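Local coordinates for 5-formaminoimidazole-4-carboxamide-1-(Beta)-D-ribofuranosyl 5'-monophosphate synthetase (Thermococcus kodakarensis, PDB 2PBZ), which probably acts as an ATP-dependent, metal-requiring ligase that forms a carbon-nitrogen bond in the late steps of purine (IMP) biosynthesis, at residues 222-225 and 226-229; 305-308 and 309-312. All blocks are in the same frame, centred on the assembly; numbering follows the deposited sequence.

Contact 1. Residues 222-225 and 226-229; sequences SLLP and QLYD
The phenol ring of Tyr228 approaches Pro225 O obliquely, while a water that bridges Pro225 and Asp229 sits at the edge of the ring, in its plane. The ring also meets Phe38 of the second subunit edge-to-face, placing this opening turn of helix 224-241, in the ATP-grasp-like part of the chain, at a subunit interface. The example illustrates how a helix begins, where the first N-H groups have no carbonyl a turn earlier within the helix to bond to. With CG of Tyr228 opposite its own backbone N (chi1 176°), the ring leads away from residues 222-225 although the CB starts out toward them. The first bond of the i to i+4 kind is weak and the next two are of ordinary length. Leu227 N reaches Leu223 O only at 3.4 Å, whereas Tyr228 N meets Leu224 O at 2.9 Å, and Asp229 N lies 3.0 Å from Pro225 O. Pro225 itself has no N-H to offer, a small loss so near the start of a helix. One step earlier a water stands in for the direct bond, donating to Ser222 O at 2.7 Å and accepting from Gln226 N. The amide end of Gln226 turns away to Tyr230. Facing Leu219, which touches both leucines, Leu224 CD2 and Leu227 CD1 come within 4.4 Å of each other, a loose contact. Asp229 folds back, its CG beside its own backbone N (chi1 -66°), and this brings OD2 to 3.1 Å from Pro225 O. Two acceptors so close probably repel; the second water donates both to Pro225 O and to the other carboxylate oxygen, Asp229 OD1, the latter at 2.6 Å.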
ATOM      1  N   SER A 222     -18.529   0.294  -2.913  1.00 49.49           N
ATOM      2  CA  SER A 222     -19.720  -0.010  -3.703  1.00 49.41           C
ATOM      3  C   SER A 222     -19.549  -1.207  -4.642  1.00 48.25           C
ATOM      4  O   SER A 222     -20.529  -1.695  -5.197  1.00 49.52           O
ATOM      5  CB  SER A 222     -20.139   1.213  -4.531  1.00 49.85           C
ATOM      6  OG  SER A 222     -19.269   1.398  -5.646  1.00 52.37           O
ATOM      7  N   LEU A 223     -18.316  -1.673  -4.817  1.00 47.26           N
ATOM      8  CA  LEU A 223     -18.015  -2.793  -5.714  1.00 46.85           C
ATOM      9  C   LEU A 223     -17.902  -4.153  -5.025  1.00 45.83           C
ATOM     10  O   LEU A 223     -17.999  -5.193  -5.672  1.00 45.06           O
ATOM     11  CB  LEU A 223     -16.691  -2.540  -6.431  1.00 47.71           C
ATOM     12  CG  LEU A 223     -16.504  -1.254  -7.228  1.00 48.72           C
ATOM     13  CD1 LEU A 223     -15.038  -1.088  -7.545  1.00 49.31           C
ATOM     14  CD2 LEU A 223     -17.344  -1.292  -8.491  1.00 47.04           C
ATOM     15  N   LEU A 224     -17.685  -4.139  -3.718  1.00 45.16           N
ATOM     16  CA  LEU A 224     -17.523  -5.365  -2.963  1.00 45.27           C
ATOM     17  C   LEU A 224     -18.703  -6.322  -2.995  1.00 47.13           C
ATOM     18  O   LEU A 224     -18.514  -7.526  -3.177  1.00 49.33           O
ATOM     19  CB  LEU A 224     -17.171  -5.043  -1.511  1.00 42.26           C
ATOM     20  CG  LEU A 224     -15.831  -4.355  -1.322  1.00 39.35           C
ATOM     21  CD1 LEU A 224     -15.599  -4.113   0.154  1.00 38.68           C
ATOM     22  CD2 LEU A 224     -14.729  -5.210  -1.924  1.00 37.55           C
ATOM     23  N   PRO A 225     -19.935  -5.815  -2.805  1.00 47.94           N
ATOM     24  CA  PRO A 225     -21.114  -6.688  -2.824  1.00 48.31           C
ATOM     25  C   PRO A 225     -21.156  -7.574  -4.070  1.00 48.97           C
ATOM     26  O   PRO A 225     -21.408  -8.770  -4.005  1.00 49.67           O
ATOM     27  CB  PRO A 225     -22.267  -5.690  -2.785  1.00 47.45           C
ATOM     28  CG  PRO A 225     -21.713  -4.589  -1.952  1.00 48.23           C
ATOM     29  CD  PRO A 225     -20.324  -4.422  -2.516  1.00 48.03           C
ATOM     30  N   GLN A 226     -20.891  -6.959  -5.208  1.00 50.12           N
ATOM     31  CA  GLN A 226     -20.904  -7.649  -6.487  1.00 50.27           C
ATOM     32  C   GLN A 226     -19.892  -8.797  -6.505  1.00 49.41           C
ATOM     33  O   GLN A 226     -20.165  -9.887  -7.015  1.00 48.09           O
ATOM     34  CB  GLN A 226     -20.568  -6.638  -7.581  1.00 52.69           C
ATOM     35  CG  GLN A 226     -21.542  -6.596  -8.714  1.00 56.51           C
ATOM     36  CD  GLN A 226     -21.358  -7.749  -9.666  1.00 59.10           C
ATOM     37  OE1 GLN A 226     -22.027  -8.787  -9.551  1.00 60.79           O
ATOM     38  NE2 GLN A 226     -20.431  -7.589 -10.609  1.00 59.40           N
ATOM     39  N   LEU A 227     -18.713  -8.538  -5.949  1.00 48.64           N
ATOM     40  CA  LEU A 227     -17.660  -9.544  -5.922  1.00 48.44           C
ATOM     41  C   LEU A 227     -18.040 -10.690  -5.000  1.00 49.00           C
ATOM     42  O   LEU A 227     -17.774 -11.855  -5.285  1.00 46.99           O
ATOM     43  CB  LEU A 227     -16.341  -8.901  -5.479  1.00 46.07           C
ATOM     44  CG  LEU A 227     -15.741  -7.923  -6.496  1.00 46.27           C
ATOM     45  CD1 LEU A 227     -14.549  -7.222  -5.888  1.00 46.01           C
ATOM     46  CD2 LEU A 227     -15.331  -8.662  -7.770  1.00 46.65           C
ATOM     47  N   TYR A 228     -18.678 -10.341  -3.891  1.00 49.61           N
ATOM     48  CA  TYR A 228     -19.121 -11.320  -2.920  1.00 50.24           C
ATOM     49  C   TYR A 228     -20.099 -12.270  -3.574  1.00 49.65           C
ATOM     50  O   TYR A 228     -20.027 -13.477  -3.357  1.00 50.19           O
ATOM     51  CB  TYR A 228     -19.798 -10.616  -1.756  1.00 52.56           C
ATOM     52  CG  TYR A 228     -20.369 -11.555  -0.738  1.00 56.03           C
ATOM     53  CD1 TYR A 228     -19.539 -12.373   0.031  1.00 56.67           C
ATOM     54  CD2 TYR A 228     -21.739 -11.618  -0.530  1.00 56.94           C
ATOM     55  CE1 TYR A 228     -20.064 -13.233   0.996  1.00 57.62           C
ATOM     56  CE2 TYR A 228     -22.278 -12.473   0.431  1.00 57.90           C
ATOM     57  CZ  TYR A 228     -21.431 -13.274   1.192  1.00 57.92           C
ATOM     58  OH  TYR A 228     -21.958 -14.079   2.163  1.00 58.99           O
ATOM     59  N   ASP A 229     -21.013 -11.709  -4.367  1.00 49.35           N
ATOM     60  CA  ASP A 229     -22.011 -12.490  -5.079  1.00 48.85           C
ATOM     61  C   ASP A 229     -21.328 -13.470  -6.013  1.00 48.93           C
ATOM     62  O   ASP A 229     -21.684 -14.643  -6.052  1.00 49.46           O
ATOM     63  CB  ASP A 229     -22.934 -11.581  -5.882  1.00 49.00           C
ATOM     64  CG  ASP A 229     -23.784 -10.686  -5.006  1.00 49.65           C
ATOM     65  OD1 ASP A 229     -24.197 -11.130  -3.913  1.00 49.55           O
ATOM     66  OD2 ASP A 229     -24.054  -9.533  -5.418  1.00 50.57           O
TER
HETATM   67  O   HOH W   1     -21.144  -4.260  -5.524  1.00 61.37           O
HETATM   68  O   HOH W   2     -23.974  -9.240  -2.127  1.00 34.91           O

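Contact 2. Residues 305-308 and 309-312; sequences DRLE and EVVT
Bends at chi2 (83°) and chi3 of Arg306 swing its guanidinium round to Glu309, whose own chain runs straight beyond CG (chi2 -177°) to meet it. The setting is the irregular C-terminal tail that follows helix 290-302, and it shows how a segment without regular secondary structure can be held by side chains three and four residues apart. Arg306 NH1 and Glu309 OE1 form a salt bridge of 2.6 Å, with the carboxylate at the edge of the guanidinium, near its plane. The two flat groups are nevertheless turned 49° against each other, so the pairing is not coplanar; Arg306 NH1 lies close to both carboxylate oxygens, 2.8 Å from Glu309 OE2. The position of OE1 is somewhat doubtful, and the exact length should be read with caution. A weak, long ion pair with Glu304 gives the arginine a second acidic neighbour.

Apolar contacts hold the next stretch. Leu307 CD2 touches Val310 CG2 at 4.0 Å, the side chains crossing at about a right angle, and reaches Val311 CG1 at 3.9 Å. Behind the leucine lie Leu298 and Ala301 of helix 290-302, so the tail is folded against the helix it leaves. Further on, backbone hydrogen bonds tie Val310 to Gly88 and Thr312 to Arg85 and Phe86, joining the end of the modelled chain to its N-terminal half. Where Val311 meets the Leu307 carbonyl, Val311 CG1 lies 3.6 Å from Leu307 O, and CG2 comes closer still to that oxygen, at 3.0 Å.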
ATOM      1  N   ASP A 305     -12.583 -31.385  16.893  1.00 73.00           N
ATOM      2  CA  ASP A 305     -12.502 -32.714  16.317  1.00 73.41           C
ATOM      3  C   ASP A 305     -12.975 -32.732  14.866  1.00 72.64           C
ATOM      4  O   ASP A 305     -13.168 -33.807  14.288  1.00 72.22           O
ATOM      5  CB  ASP A 305     -13.329 -33.698  17.156  1.00 75.05           C
ATOM      6  CG  ASP A 305     -12.901 -35.149  16.962  1.00 77.11           C
ATOM      7  OD1 ASP A 305     -13.591 -36.049  17.487  1.00 77.87           O
ATOM      8  OD2 ASP A 305     -11.873 -35.391  16.294  1.00 77.83           O
ATOM      9  N   ARG A 306     -13.179 -31.554  14.275  1.00 72.28           N
ATOM     10  CA  ARG A 306     -13.585 -31.495  12.871  1.00 72.13           C
ATOM     11  C   ARG A 306     -12.309 -31.974  12.189  1.00 71.76           C
ATOM     12  O   ARG A 306     -12.026 -33.167  12.163  1.00 73.32           O
ATOM     13  CB  ARG A 306     -13.895 -30.061  12.444  1.00 72.44           C
ATOM     14  CG  ARG A 306     -15.306 -29.824  11.941  1.00 72.70           C
ATOM     15  CD  ARG A 306     -16.302 -29.598  13.082  1.00 72.91           C
ATOM     16  NE  ARG A 306     -16.850 -28.239  13.095  1.00 72.73           N
ATOM     17  CZ  ARG A 306     -17.502 -27.668  12.081  1.00 72.59           C
ATOM     18  NH1 ARG A 306     -17.702 -28.332  10.944  1.00 72.05           N
ATOM     19  NH2 ARG A 306     -17.949 -26.424  12.202  1.00 71.92           N
ATOM     20  N   LEU A 307     -11.526 -31.043  11.664  1.00 70.17           N
ATOM     21  CA  LEU A 307     -10.248 -31.364  11.029  1.00 67.93           C
ATOM     22  C   LEU A 307     -10.308 -32.344   9.863  1.00 66.55           C
ATOM     23  O   LEU A 307      -9.311 -32.563   9.168  1.00 65.54           O
ATOM     24  CB  LEU A 307      -9.257 -31.873  12.090  1.00 67.28           C
ATOM     25  CG  LEU A 307      -7.746 -31.867  11.790  1.00 66.72           C
ATOM     26  CD1 LEU A 307      -7.325 -33.162  11.137  1.00 66.81           C
ATOM     27  CD2 LEU A 307      -7.387 -30.662  10.903  1.00 65.15           C
ATOM     28  N   GLU A 308     -11.464 -32.947   9.633  1.00 66.11           N
ATOM     29  CA  GLU A 308     -11.563 -33.871   8.507  1.00 65.59           C
ATOM     30  C   GLU A 308     -12.199 -33.062   7.397  1.00 62.71           C
ATOM     31  O   GLU A 308     -11.941 -33.280   6.214  1.00 61.69           O
ATOM     32  CB  GLU A 308     -12.457 -35.071   8.836  1.00 68.46           C
ATOM     33  CG  GLU A 308     -12.300 -36.235   7.850  1.00 73.41           C
ATOM     34  CD  GLU A 308     -12.503 -35.826   6.387  1.00 76.87           C
ATOM     35  OE1 GLU A 308     -13.664 -35.523   5.995  1.00 78.60           O
ATOM     36  OE2 GLU A 308     -11.496 -35.800   5.627  1.00 78.64           O
ATOM     37  N   GLU A 309     -13.019 -32.104   7.815  1.00 59.78           N
ATOM     38  CA  GLU A 309     -13.729 -31.227   6.899  1.00 57.57           C
ATOM     39  C   GLU A 309     -12.820 -30.222   6.186  1.00 56.20           C
ATOM     40  O   GLU A 309     -13.238 -29.607   5.201  1.00 54.93           O
ATOM     41  CB  GLU A 309     -14.814 -30.452   7.650  1.00 58.50           C
ATOM     42  CG  GLU A 309     -15.798 -31.306   8.439  1.00 57.44           C
ATOM     43  CD  GLU A 309     -16.890 -30.468   9.088  1.00 57.42           C
ATOM     44  OE1 GLU A 309     -17.289 -30.794  10.222  1.00 57.64           O
ATOM     45  OE2 GLU A 309     -17.353 -29.485   8.461  1.00 57.90           O
ATOM     46  N   VAL A 310     -11.588 -30.044   6.679  1.00 54.82           N
ATOM     47  CA  VAL A 310     -10.669 -29.090   6.061  1.00 51.64           C
ATOM     48  C   VAL A 310      -9.396 -29.676   5.468  1.00 50.17           C
ATOM     49  O   VAL A 310      -8.546 -28.922   4.993  1.00 49.78           O
ATOM     50  CB  VAL A 310     -10.237 -27.959   7.050  1.00 50.55           C
ATOM     51  CG1 VAL A 310     -11.465 -27.254   7.622  1.00 50.18           C
ATOM     52  CG2 VAL A 310      -9.370 -28.526   8.155  1.00 49.72           C
ATOM     53  N   VAL A 311      -9.242 -30.996   5.481  1.00 48.68           N
ATOM     54  CA  VAL A 311      -8.026 -31.572   4.922  1.00 48.48           C
ATOM     55  C   VAL A 311      -8.283 -32.602   3.843  1.00 47.94           C
ATOM     56  O   VAL A 311      -9.414 -32.878   3.502  1.00 48.25           O
ATOM     57  CB  VAL A 311      -7.139 -32.217   6.013  1.00 48.27           C
ATOM     58  CG1 VAL A 311      -6.762 -31.173   7.049  1.00 47.39           C
ATOM     59  CG2 VAL A 311      -7.877 -33.392   6.662  1.00 48.76           C
ATOM     60  N   THR A 312      -7.205 -33.168   3.321  1.00 48.33           N
ATOM     61  CA  THR A 312      -7.296 -34.159   2.267  1.00 48.94           C
ATOM     62  C   THR A 312      -6.135 -35.158   2.278  1.00 49.61           C
ATOM     63  O   THR A 312      -5.032 -34.786   1.802  1.00 49.03           O
ATOM     64  CB  THR A 312      -7.379 -33.465   0.904  1.00 49.25           C
ATOM     65  OG1 THR A 312      -8.703 -32.963   0.732  1.00 51.27           O
ATOM     66  CG2 THR A 312      -7.031 -34.432  -0.238  1.00 49.84           C
TER

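Both contacts are local and partly buried, but contact 1 is the more enclosed: four of its seven touching residues are buried, against two of six in contact 2. Contact 1 belongs to a regular helix, where backbone bonds and two waters do most of the holding and side chains are spent on the neighbouring sheet, loops and the second subunit. Contact 2 lies in a tail without helix or strand, touched by no other protein chain of the assembly; there an ion pair between partly exposed residues and a leucine packed on two buried valines replace a repeating backbone pattern. Their centres are 29 Å apart, and they share no secondary-structure element.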